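Local coordinates for endo-beta-mannanase (Opitutaceae bacterium TAV5, PDB 7BOB), which probably removes mannosyl units from the ends of beta-1,4-linked manno-oligosaccharides, as a homotrimeric exo-beta-1,4-mannosidase of glycoside hydrolase family 5, at residues Gly428-Arg431 / Leu436-Pro439; Arg407-Arg412 / Thr448-Gly453; Lys269-Arg272 / Pro276-Leu279; Pro539-His544 / Ala581-Lys586; Leu413-His418 / Ser561-Trp566. One frame throughout, in Å; residues are numbered along the deposited sequence.

Contact 1. Residues Gly428-Arg431 / Leu436-Pro439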
# COMPACT_ATOMS: atom_id res chain seq x y z
N GLY A 428 -21.35 -0.28 -27.98
CA GLY A 428 -21.70 -1.51 -27.32
C GLY A 428 -20.51 -2.16 -26.61
O GLY A 428 -19.38 -1.67 -26.62
N ILE A 429 -20.81 -3.28 -25.96
CA ILE A 429 -19.84 -4.13 -25.28
C ILE A 429 -19.89 -5.49 -25.93
O ILE A 429 -20.97 -6.00 -26.23
CB ILE A 429 -20.16 -4.25 -23.77
CG1 ILE A 429 -20.33 -2.86 -23.15
CG2 ILE A 429 -19.08 -5.08 -23.03
CD1 ILE A 429 -19.03 -2.09 -23.00
N VAL A 430 -18.73 -6.07 -26.20
CA VAL A 430 -18.63 -7.42 -26.73
C VAL A 430 -17.77 -8.23 -25.78
O VAL A 430 -16.78 -7.72 -25.24
CB VAL A 430 -18.06 -7.43 -28.17
CG1 VAL A 430 -16.66 -6.79 -28.22
CG2 VAL A 430 -18.02 -8.84 -28.72
N ARG A 431 -18.16 -9.47 -25.53
CA ARG A 431 -17.56 -10.27 -24.47
C ARG A 431 -16.49 -11.19 -25.05
O ARG A 431 -16.77 -11.98 -25.95
CB ARG A 431 -18.63 -11.08 -23.74
CG ARG A 431 -19.55 -10.23 -22.89
CD ARG A 431 -20.68 -11.06 -22.24
NE ARG A 431 -20.18 -12.29 -21.63
CZ ARG A 431 -20.95 -13.14 -20.96
NH1 ARG A 431 -22.25 -12.91 -20.82
NH2 ARG A 431 -20.42 -14.24 -20.43
N LEU A 436 -16.90 -14.81 -30.74
CA LEU A 436 -17.19 -13.44 -31.14
C LEU A 436 -18.34 -13.41 -32.15
O LEU A 436 -18.41 -14.25 -33.06
CB LEU A 436 -15.95 -12.78 -31.73
CG LEU A 436 -14.86 -12.36 -30.74
CD1 LEU A 436 -13.68 -11.72 -31.48
CD2 LEU A 436 -15.40 -11.41 -29.68
N PRO A 437 -19.27 -12.47 -32.01
CA PRO A 437 -20.33 -12.31 -33.01
C PRO A 437 -19.75 -12.12 -34.39
O PRO A 437 -18.72 -11.45 -34.56
CB PRO A 437 -21.08 -11.06 -32.54
CG PRO A 437 -20.79 -10.97 -31.08
CD PRO A 437 -19.39 -11.50 -30.90
N SER A 438 -20.40 -12.70 -35.39
CA SER A 438 -19.92 -12.56 -36.75
C SER A 438 -19.91 -11.07 -37.12
O SER A 438 -20.67 -10.28 -36.55
CB SER A 438 -20.79 -13.36 -37.72
OG SER A 438 -20.35 -13.18 -39.05
N PRO A 439 -19.02 -10.66 -38.03
CA PRO A 439 -18.86 -9.22 -38.30
C PRO A 439 -20.09 -8.53 -38.87
O PRO A 439 -20.08 -7.29 -38.96
CB PRO A 439 -17.69 -9.18 -39.30
CG PRO A 439 -16.94 -10.44 -39.07
CD PRO A 439 -17.96 -11.47 -38.65
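Val430 meets Leu436 and Pro437 through a single methyl. Its CG2 lies 3.8 Å from Leu436 CD2 and 3.7 Å from Pro437 CD, bridging the two residues where the chain returns past the strand it has just left. The valine side chain stands at about a right angle to that of Leu436, and the two touch methyl to methyl, whereas it approaches the Pro437 ring obliquely and touches it at CD, the carbon bonded to the ring nitrogen. With CG1 near +60° from the backbone N (chi1 59°), CG2 is the branch anti to that nitrogen and points at the returning loop. Leu436 reaches back with CD2, which also comes within 4.0 Å of Arg431 O. No hydrogen bond joins the two segments, and the grip between them is apolar. Arg431 turns its long side chain elsewhere, to a salt bridge with Asp433 and a hydrogen bond with Ala273 O. Beyond Val430, Leu436 packs on Leu460 and Trp463 of helix 454-465, while its N-H is bonded to Glu459. Strand 427-431 is the outermost strand at one end of the mixed sheet, hydrogen-bonded to strand 385-389. The fold-back is the start of a crossover connection without a helix, leading from this edge strand past strand 385-389 to the parallel strand 444-448 of an alpha/beta domain.

Contact 2. Residues Arg407-Arg412 / Thr448-Gly453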
# COMPACT_ATOMS: atom_id res chain seq x y z
N ARG A 407 -10.49 -2.21 -11.73
CA ARG A 407 -10.34 -0.76 -11.66
C ARG A 407 -9.56 -0.22 -12.86
O ARG A 407 -9.89 0.83 -13.42
CB ARG A 407 -9.65 -0.36 -10.36
CG ARG A 407 -9.81 1.10 -10.07
CD ARG A 407 -9.14 1.49 -8.74
NE ARG A 407 -9.09 2.94 -8.60
CZ ARG A 407 -10.13 3.71 -8.31
NH1 ARG A 407 -11.36 3.20 -8.09
NH2 ARG A 407 -9.95 5.03 -8.23
N GLU A 408 -8.52 -0.95 -13.27
CA GLU A 408 -7.71 -0.53 -14.41
C GLU A 408 -8.48 -0.67 -15.71
O GLU A 408 -8.47 0.24 -16.56
CB GLU A 408 -6.43 -1.36 -14.47
CG GLU A 408 -5.39 -0.97 -13.42
CD GLU A 408 -4.93 0.48 -13.56
OE1 GLU A 408 -5.04 1.07 -14.68
OE2 GLU A 408 -4.46 1.04 -12.55
N THR A 409 -9.12 -1.83 -15.91
CA THR A 409 -9.86 -2.03 -17.15
C THR A 409 -10.99 -1.02 -17.25
O THR A 409 -11.18 -0.39 -18.30
CB THR A 409 -10.40 -3.45 -17.21
OG1 THR A 409 -9.30 -4.37 -17.11
CG2 THR A 409 -11.22 -3.71 -18.51
N SER A 410 -11.72 -0.83 -16.15
CA SER A 410 -12.93 -0.01 -16.21
C SER A 410 -12.61 1.46 -16.40
O SER A 410 -13.40 2.18 -17.01
CB SER A 410 -13.78 -0.22 -14.96
OG SER A 410 -13.19 0.39 -13.83
N ARG A 411 -11.47 1.93 -15.88
CA ARG A 411 -11.05 3.30 -16.17
C ARG A 411 -10.90 3.52 -17.67
O ARG A 411 -11.30 4.56 -18.20
CB ARG A 411 -9.71 3.62 -15.49
CG ARG A 411 -9.81 4.58 -14.32
CD ARG A 411 -8.60 4.40 -13.34
NE ARG A 411 -7.32 4.39 -14.03
CZ ARG A 411 -6.66 5.49 -14.39
NH1 ARG A 411 -7.21 6.68 -14.10
NH2 ARG A 411 -5.48 5.41 -15.03
N ARG A 412 -10.30 2.54 -18.36
CA ARG A 412 -10.07 2.68 -19.80
C ARG A 412 -11.38 2.54 -20.57
O ARG A 412 -11.58 3.22 -21.59
CB ARG A 412 -9.08 1.62 -20.28
CG ARG A 412 -7.69 1.73 -19.67
CD ARG A 412 -6.92 0.42 -19.87
NE ARG A 412 -5.47 0.62 -19.82
CZ ARG A 412 -4.77 0.59 -18.69
NH1 ARG A 412 -5.40 0.35 -17.53
NH2 ARG A 412 -3.44 0.78 -18.71
N THR A 448 -9.11 -1.56 -25.54
CA THR A 448 -8.60 -0.39 -24.82
C THR A 448 -7.43 -0.76 -23.90
O THR A 448 -7.51 -0.61 -22.68
CB THR A 448 -9.73 0.26 -24.01
OG1 THR A 448 -10.25 -0.70 -23.07
CG2 THR A 448 -10.84 0.73 -24.95
N GLY A 449 -6.33 -1.22 -24.49
CA GLY A 449 -5.18 -1.60 -23.70
C GLY A 449 -5.50 -2.57 -22.58
O GLY A 449 -5.18 -2.30 -21.41
N VAL A 450 -6.18 -3.66 -22.89
CA VAL A 450 -6.38 -4.72 -21.92
C VAL A 450 -5.60 -5.94 -22.40
O VAL A 450 -5.23 -6.05 -23.57
CB VAL A 450 -7.86 -5.07 -21.70
CG1 VAL A 450 -8.57 -3.89 -21.02
CG2 VAL A 450 -8.54 -5.42 -23.01
N PHE A 451 -5.34 -6.85 -21.47
CA PHE A 451 -4.49 -7.99 -21.73
C PHE A 451 -5.31 -9.17 -22.24
O PHE A 451 -6.38 -9.48 -21.70
CB PHE A 451 -3.72 -8.35 -20.47
CG PHE A 451 -3.06 -7.17 -19.80
CD1 PHE A 451 -1.95 -6.56 -20.37
CD2 PHE A 451 -3.55 -6.66 -18.61
CE1 PHE A 451 -1.33 -5.47 -19.75
CE2 PHE A 451 -2.93 -5.57 -17.98
CZ PHE A 451 -1.82 -4.98 -18.56
N THR A 452 -4.80 -9.81 -23.29
CA THR A 452 -5.51 -10.81 -24.08
C THR A 452 -4.66 -12.05 -24.21
O THR A 452 -3.49 -11.96 -24.60
CB THR A 452 -5.83 -10.28 -25.48
OG1 THR A 452 -4.59 -9.93 -26.11
CG2 THR A 452 -6.76 -9.07 -25.45
N GLY A 453 -5.23 -13.21 -23.90
CA GLY A 453 -4.49 -14.45 -23.98
C GLY A 453 -4.48 -15.02 -25.39
O GLY A 453 -5.03 -14.45 -26.34
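Arg412 lays its side chain along the backbone of Thr448 and Gly449. CB starts the run, 3.6 Å from Thr448 O and beside Thr448 OG1, and CG passes near the carbonyl of the same residue. CD comes closest, 3.1 Å from Thr448 O, an oxygen that sits at the edge of the guanidinium, near its plane. NE follows at 3.3 Å from Gly449 O, but the angle is too poor for a hydrogen bond. Beyond CZ the tip divides. NH1 turns back to its own helix and forms a salt bridge with Glu408 OE1 at 3.0 Å, on the anti lone pair of that oxygen and tilted 20° from the guanidinium plane; it also makes a weak bond to Glu408 O. NH2 leaves both segments for a salt bridge with Asp557. A turn earlier, Thr409 CG2 packs at 3.7 Å against Val450 CG1, the side chains crossing at about a right angle. In the C-terminal alpha/beta domain, the contact joins helix 406-422 to the loop between strand 444-448 and helix 454-465. The chemistry suggests that two carboxylates fix the guanidinium, while the Thr448 and Gly449 carbonyls probably favour its positive charge electrostatically without a hydrogen bond from NE.

Contact 3. Residues Lys269-Arg272 / Pro276-Leu279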
# COMPACT_ATOMS: atom_id res chain seq x y z
N LYS A 269 -24.82 -1.01 -19.51
CA LYS A 269 -24.39 -1.73 -20.70
C LYS A 269 -23.53 -2.94 -20.35
O LYS A 269 -23.70 -4.03 -20.90
CB LYS A 269 -23.59 -0.80 -21.62
CG LYS A 269 -24.40 0.26 -22.35
CD LYS A 269 -23.55 1.00 -23.41
CE LYS A 269 -24.29 2.24 -23.90
NZ LYS A 269 -23.50 3.06 -24.87
N CYS A 270 -22.55 -2.76 -19.46
CA CYS A 270 -21.75 -3.90 -19.03
C CYS A 270 -22.60 -4.98 -18.40
O CYS A 270 -22.51 -6.16 -18.77
CB CYS A 270 -20.64 -3.46 -18.07
SG CYS A 270 -19.54 -2.23 -18.81
N ALA A 271 -23.39 -4.61 -17.40
CA ALA A 271 -24.25 -5.60 -16.76
C ALA A 271 -25.14 -6.30 -17.78
O ALA A 271 -25.17 -7.54 -17.84
CB ALA A 271 -25.10 -4.93 -15.67
N ARG A 272 -25.81 -5.52 -18.63
CA ARG A 272 -26.74 -6.08 -19.62
C ARG A 272 -26.12 -7.18 -20.47
O ARG A 272 -26.81 -8.14 -20.85
CB ARG A 272 -27.26 -4.98 -20.55
CG ARG A 272 -28.43 -5.44 -21.41
CD ARG A 272 -29.69 -5.63 -20.56
NE ARG A 272 -30.76 -6.29 -21.29
CZ ARG A 272 -30.80 -7.60 -21.54
NH1 ARG A 272 -29.83 -8.41 -21.12
NH2 ARG A 272 -31.84 -8.11 -22.21
N PRO A 276 -30.28 -9.90 -17.59
CA PRO A 276 -31.19 -8.77 -17.44
C PRO A 276 -30.76 -7.91 -16.26
O PRO A 276 -30.19 -8.41 -15.28
CB PRO A 276 -32.56 -9.43 -17.22
CG PRO A 276 -32.26 -10.81 -16.72
CD PRO A 276 -30.91 -11.20 -17.28
N VAL A 277 -31.00 -6.60 -16.36
CA VAL A 277 -30.45 -5.68 -15.38
C VAL A 277 -31.50 -4.64 -15.00
O VAL A 277 -32.09 -3.99 -15.87
CB VAL A 277 -29.15 -5.00 -15.87
CG1 VAL A 277 -29.38 -4.22 -17.11
CG2 VAL A 277 -28.63 -4.07 -14.81
N LEU A 278 -31.72 -4.51 -13.69
CA LEU A 278 -32.61 -3.53 -13.08
C LEU A 278 -31.78 -2.35 -12.58
O LEU A 278 -30.82 -2.55 -11.82
CB LEU A 278 -33.37 -4.16 -11.91
CG LEU A 278 -34.22 -3.22 -11.04
CD1 LEU A 278 -35.29 -2.63 -11.94
CD2 LEU A 278 -34.90 -3.92 -9.85
N LEU A 279 -32.17 -1.14 -12.96
CA LEU A 279 -31.57 0.05 -12.37
C LEU A 279 -32.18 0.21 -10.99
O LEU A 279 -33.13 0.98 -10.78
CB LEU A 279 -31.79 1.29 -13.23
CG LEU A 279 -31.03 2.54 -12.76
CD1 LEU A 279 -29.53 2.29 -12.79
CD2 LEU A 279 -31.37 3.80 -13.58
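Three residues before Arg272, which covers Pro276, Lys269 NZ is held by Val427 O and probably by His417 NE2, both in the C-terminal part of the chain. Arg272 itself is held more lightly. NH1 makes a weak hydrogen bond to Gly275 O in the turn, and NH2 another to Ser6 O. Pro276 CA lies 3.9 Å above one face of the guanidinium, displaced toward its rim. A bend at chi2 (70°) turns the arginine back over Val277, so that its aliphatic part does the packing: CD is 3.7 Å from Val277 CG1. The other valine methyl goes to the helix body, with CG2 3.7 Å from Ala271 CB. Val277 therefore straddles two consecutive helix residues, one methyl for each, with no hydrogen bond between the segments. Met239 of strand 237-241 touches both Ala271 and Val277. The contact closes the tight alpha-to-beta turn of the beta-alpha-beta unit formed by strand 237-241, helix 258-272 and strand 277-282. It seats the end of the helix on the start of a strand that runs between strands 237-241 and 311-316, at the N-terminal end of the (beta/alpha)8 barrel strands.

Contact 4. Residues Pro539-His544 / Ala581-Lys586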
# COMPACT_ATOMS: atom_id res chain seq x y z
N PRO A 539 7.90 3.56 -35.97
CA PRO A 539 6.49 3.20 -36.13
C PRO A 539 5.72 3.34 -34.82
O PRO A 539 6.19 2.90 -33.76
CB PRO A 539 6.55 1.74 -36.60
CG PRO A 539 7.97 1.56 -37.10
CD PRO A 539 8.79 2.41 -36.23
N LEU A 540 4.53 3.95 -34.91
CA LEU A 540 3.64 4.15 -33.77
C LEU A 540 2.22 3.62 -34.01
O LEU A 540 1.63 3.08 -33.08
CB LEU A 540 3.59 5.64 -33.41
CG LEU A 540 2.72 5.94 -32.19
CD1 LEU A 540 3.21 5.14 -30.98
CD2 LEU A 540 2.67 7.44 -31.88
N VAL A 541 1.68 3.76 -35.22
CA VAL A 541 0.40 3.15 -35.59
C VAL A 541 0.60 2.27 -36.82
O VAL A 541 1.09 2.74 -37.85
CB VAL A 541 -0.70 4.19 -35.86
CG1 VAL A 541 -2.01 3.49 -36.19
CG2 VAL A 541 -0.90 5.13 -34.67
N LEU A 542 0.25 1.00 -36.70
CA LEU A 542 0.29 0.05 -37.80
C LEU A 542 -1.12 -0.23 -38.33
O LEU A 542 -2.12 -0.06 -37.61
CB LEU A 542 0.93 -1.26 -37.38
CG LEU A 542 2.23 -1.22 -36.58
CD1 LEU A 542 2.70 -2.64 -36.30
CD2 LEU A 542 3.30 -0.43 -37.34
N ARG A 543 -1.18 -0.67 -39.59
CA ARG A 543 -2.44 -1.08 -40.23
C ARG A 543 -2.20 -2.34 -41.04
O ARG A 543 -1.32 -2.37 -41.91
CB ARG A 543 -3.01 0.03 -41.13
CG ARG A 543 -4.42 -0.25 -41.64
CD ARG A 543 -5.20 1.03 -41.98
NE ARG A 543 -5.81 1.63 -40.80
CZ ARG A 543 -6.31 2.87 -40.75
NH1 ARG A 543 -6.28 3.66 -41.82
NH2 ARG A 543 -6.85 3.31 -39.61
N HIS A 544 -2.98 -3.38 -40.76
CA HIS A 544 -2.73 -4.71 -41.30
C HIS A 544 -4.03 -5.30 -41.78
O HIS A 544 -4.98 -5.43 -40.99
CB HIS A 544 -2.10 -5.63 -40.25
CG HIS A 544 -1.63 -6.94 -40.79
ND1 HIS A 544 -1.60 -8.09 -40.04
CD2 HIS A 544 -1.16 -7.29 -42.02
CE1 HIS A 544 -1.13 -9.09 -40.77
NE2 HIS A 544 -0.85 -8.62 -41.98
N ALA A 581 -11.90 8.75 -33.98
CA ALA A 581 -12.52 8.92 -35.30
C ALA A 581 -11.49 8.72 -36.41
O ALA A 581 -11.73 7.97 -37.36
CB ALA A 581 -13.18 10.29 -35.41
N ALA A 582 -10.31 9.34 -36.27
CA ALA A 582 -9.30 9.22 -37.32
C ALA A 582 -8.86 7.77 -37.53
O ALA A 582 -8.62 7.35 -38.67
CB ALA A 582 -8.09 10.09 -36.97
N LEU A 583 -8.78 6.99 -36.46
CA LEU A 583 -8.20 5.65 -36.57
C LEU A 583 -9.22 4.57 -36.86
O LEU A 583 -8.83 3.46 -37.25
CB LEU A 583 -7.47 5.30 -35.28
CG LEU A 583 -6.16 6.07 -35.07
CD1 LEU A 583 -5.32 5.23 -34.19
CD2 LEU A 583 -5.47 6.32 -36.38
N LEU A 584 -10.50 4.85 -36.65
CA LEU A 584 -11.54 3.87 -36.92
C LEU A 584 -11.69 3.67 -38.43
O LEU A 584 -11.75 4.65 -39.18
CB LEU A 584 -12.86 4.32 -36.31
CG LEU A 584 -12.97 3.98 -34.82
CD1 LEU A 584 -14.24 4.57 -34.22
CD2 LEU A 584 -12.90 2.48 -34.63
N THR A 585 -11.74 2.41 -38.86
CA THR A 585 -11.94 2.05 -40.25
C THR A 585 -13.28 1.36 -40.42
O THR A 585 -13.90 0.92 -39.45
CB THR A 585 -10.82 1.13 -40.76
OG1 THR A 585 -10.81 -0.09 -40.00
CG2 THR A 585 -9.46 1.81 -40.68
N LYS A 586 -13.74 1.27 -41.68
CA LYS A 586 -14.98 0.59 -42.00
C LYS A 586 -14.82 -0.25 -43.26
O LYS A 586 -14.23 0.20 -44.26
CB LYS A 586 -16.15 1.58 -42.17
CG LYS A 586 -16.69 2.11 -40.84
CD LYS A 586 -18.13 1.67 -40.58
CE LYS A 586 -19.12 2.68 -41.12
NZ LYS A 586 -20.48 2.09 -41.21
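Two torsions carry Arg543 to Thr585: CG is anti to the backbone N (chi1 -171°), which sends the chain out from the strand, and a bend at chi3 (-83°) then turns the guanidinium under the threonine methyl. Thr585 has its CG2 anti to the carbonyl carbon and comes from the opposite direction. That methyl sits 3.2 Å above one face of the guanidinium, offset toward the rim, and is 3.3 Å from Arg543 CZ, a tight approach. At the edge of the same group, near its plane, Leu583 O is 3.1 Å from Arg543 NH2. Arg543 NE is hydrogen-bonded to Thr552 OG1 on strand 549-554, which helps to fix the rotation of the flat group. Thr585 OG1 is turned to Gln469 OE1, leaving the methyl branch to meet the arginine. Two residues back along the strand, Val541, in a classic beta bulge with Leu540 opposite Met532, makes a looser apolar contact through CG1 with Leu583 CD1 at 4.2 Å. A leucine in place of Arg543 would probably leave Thr552 OG1 without its N-H partner and the Thr585 methyl without the flat surface beneath it. The contact lays the end of helix 569-583 and Thr585 against strand 539-546 of the mixed sheet. Chemically, the arginine offers a face to a methyl and an edge to the carbonyl of the last residue of that helix. Since the C-terminal end of a helix carries partial negative charge, the positive guanidinium is likely to be favourably placed there.

Contact 5. Residues Leu413-His418 / Ser561-Trp566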
# COMPACT_ATOMS: atom_id res chain seq x y z
N LEU A 413 -12.27 1.67 -20.10
CA LEU A 413 -13.52 1.48 -20.80
C LEU A 413 -14.40 2.71 -20.63
O LEU A 413 -15.04 3.15 -21.59
CB LEU A 413 -14.21 0.21 -20.28
CG LEU A 413 -13.58 -1.13 -20.67
CD1 LEU A 413 -14.34 -2.27 -20.02
CD2 LEU A 413 -13.57 -1.31 -22.17
N ILE A 414 -14.41 3.30 -19.43
CA ILE A 414 -15.27 4.45 -19.16
C ILE A 414 -14.92 5.60 -20.09
O ILE A 414 -15.79 6.23 -20.71
CB ILE A 414 -15.17 4.86 -17.69
CG1 ILE A 414 -15.99 3.90 -16.82
CG2 ILE A 414 -15.61 6.31 -17.50
CD1 ILE A 414 -15.75 4.04 -15.32
N LEU A 415 -13.62 5.88 -20.23
CA LEU A 415 -13.16 7.02 -21.00
C LEU A 415 -13.35 6.78 -22.49
O LEU A 415 -13.80 7.67 -23.22
CB LEU A 415 -11.69 7.31 -20.70
CG LEU A 415 -11.16 8.52 -21.47
CD1 LEU A 415 -11.77 9.80 -20.92
CD2 LEU A 415 -9.65 8.58 -21.40
N ALA A 416 -12.97 5.59 -22.97
CA ALA A 416 -13.20 5.28 -24.37
C ALA A 416 -14.68 5.37 -24.70
O ALA A 416 -15.06 5.94 -25.73
CB ALA A 416 -12.65 3.89 -24.70
N HIS A 417 -15.54 4.85 -23.81
CA HIS A 417 -16.98 4.89 -24.02
C HIS A 417 -17.47 6.33 -24.14
O HIS A 417 -18.27 6.65 -25.03
CB HIS A 417 -17.69 4.19 -22.86
CG HIS A 417 -19.18 4.26 -22.93
ND1 HIS A 417 -19.92 5.13 -22.15
CD2 HIS A 417 -20.08 3.54 -23.65
CE1 HIS A 417 -21.20 4.95 -22.39
NE2 HIS A 417 -21.33 4.00 -23.31
N HIS A 418 -16.99 7.22 -23.27
CA HIS A 418 -17.43 8.61 -23.31
C HIS A 418 -16.88 9.32 -24.55
O HIS A 418 -17.61 10.09 -25.20
CB HIS A 418 -16.99 9.34 -22.05
CG HIS A 418 -16.90 10.82 -22.20
ND1 HIS A 418 -18.00 11.63 -22.40
CD2 HIS A 418 -15.82 11.65 -22.20
CE1 HIS A 418 -17.62 12.88 -22.50
NE2 HIS A 418 -16.30 12.93 -22.38
N SER A 561 -2.63 7.26 -21.31
CA SER A 561 -2.03 8.55 -21.63
C SER A 561 -3.05 9.68 -21.50
O SER A 561 -2.77 10.70 -20.86
CB SER A 561 -1.43 8.54 -23.04
OG SER A 561 -0.66 7.39 -23.32
N PHE A 562 -4.21 9.52 -22.11
CA PHE A 562 -5.25 10.53 -21.96
C PHE A 562 -5.62 10.74 -20.48
O PHE A 562 -5.73 11.88 -20.02
CB PHE A 562 -6.48 10.12 -22.76
CG PHE A 562 -6.28 10.18 -24.25
CD1 PHE A 562 -5.13 10.75 -24.81
CD2 PHE A 562 -7.26 9.69 -25.11
CE1 PHE A 562 -4.98 10.80 -26.15
CE2 PHE A 562 -7.11 9.74 -26.46
CZ PHE A 562 -5.95 10.30 -26.99
N LEU A 563 -5.78 9.64 -19.73
CA LEU A 563 -6.14 9.76 -18.32
C LEU A 563 -5.03 10.44 -17.52
O LEU A 563 -5.34 11.20 -16.59
CB LEU A 563 -6.49 8.39 -17.73
CG LEU A 563 -7.86 7.82 -18.13
CD1 LEU A 563 -7.94 6.34 -17.83
CD2 LEU A 563 -9.01 8.56 -17.47
N SER A 564 -3.75 10.22 -17.87
CA SER A 564 -2.66 10.91 -17.17
C SER A 564 -2.68 12.41 -17.39
O SER A 564 -2.06 13.14 -16.61
CB SER A 564 -1.29 10.34 -17.57
OG SER A 564 -0.94 10.72 -18.90
N GLN A 565 -3.35 12.90 -18.43
CA GLN A 565 -3.46 14.33 -18.69
C GLN A 565 -4.82 14.89 -18.31
O GLN A 565 -5.25 15.92 -18.84
CB GLN A 565 -3.11 14.64 -20.15
CG GLN A 565 -1.75 14.01 -20.61
CD GLN A 565 -0.55 14.45 -19.75
OE1 GLN A 565 0.14 13.63 -19.13
NE2 GLN A 565 -0.32 15.76 -19.71
N TRP A 566 -5.47 14.24 -17.34
CA TRP A 566 -6.77 14.66 -16.86
C TRP A 566 -6.87 16.13 -16.45
O TRP A 566 -7.91 16.75 -16.73
CB TRP A 566 -7.22 13.77 -15.70
CG TRP A 566 -8.71 13.70 -15.58
CD1 TRP A 566 -9.48 14.17 -14.56
CD2 TRP A 566 -9.61 13.16 -16.55
NE1 TRP A 566 -10.81 13.93 -14.82
CE2 TRP A 566 -10.91 13.32 -16.05
CE3 TRP A 566 -9.44 12.54 -17.80
CZ2 TRP A 566 -12.04 12.89 -16.74
CZ3 TRP A 566 -10.55 12.12 -18.48
CH2 TRP A 566 -11.84 12.29 -17.95
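Leu415 is the bump that projects from its helix into a shallow hollow lined by Phe562, Leu563 and Trp566. Its two methyls fill different parts of that hollow. CD2 settles between neighbouring residues of the facing helix, 3.8 Å from Phe562 CB and 3.8 Å from Leu563 CG, so it rests on the root of the phenylalanine and the branch point of the leucine. CD1 lies against the rim of the indole, 3.6 Å from Trp566 CZ3 and near the ring plane, so the methyl meets the edge of the six-membered ring. Leu415 crosses Phe562 at about a right angle, but slides past Leu563 and Trp566 in the opposite direction to each. CG anti to the backbone N (chi1 -179°) holds the leucine fork straight out toward these partners. The walls of the hollow are themselves supported: the Phe562 ring stacks on Trp576, and Trp566 NE1 is hydrogen-bonded to Gln251 O. Ser564 OG turns back to Ser561 O (2.7 Å) within the same segment. An alanine at Leu415 would remove both methyls and is likely to leave a gap between Phe562 CB, Leu563 CG and the Trp566 edge. Helix 406-422 is the crossover helix of the beta-alpha-beta unit between parallel strands 385-389 and 427-431, and Leu415 packs it against helix 558-564 within the helical layer on the sheet of this alpha/beta domain.

How the contacts relate
From the N terminus, contact 3 comes first and closes a short turn in the (beta/alpha)8 barrel, before any other contact opens. The remaining four belong to the C-terminal alpha/beta domain. Contact 2 closes a loop from helix 406-422 to the end of strand 444-448, and contact 1 is nested inside it. Contact 5 opens on the same helix and reaches helix 558-564, so it crosses contact 2 while also enclosing contact 1. Contact 4 in turn crosses contact 5 and ties strand 539-546 to the end of helix 569-583 and the residues just after it. Contact 3 touches contact 1 through Ile429 and contact 5 through His417, joining barrel and domain.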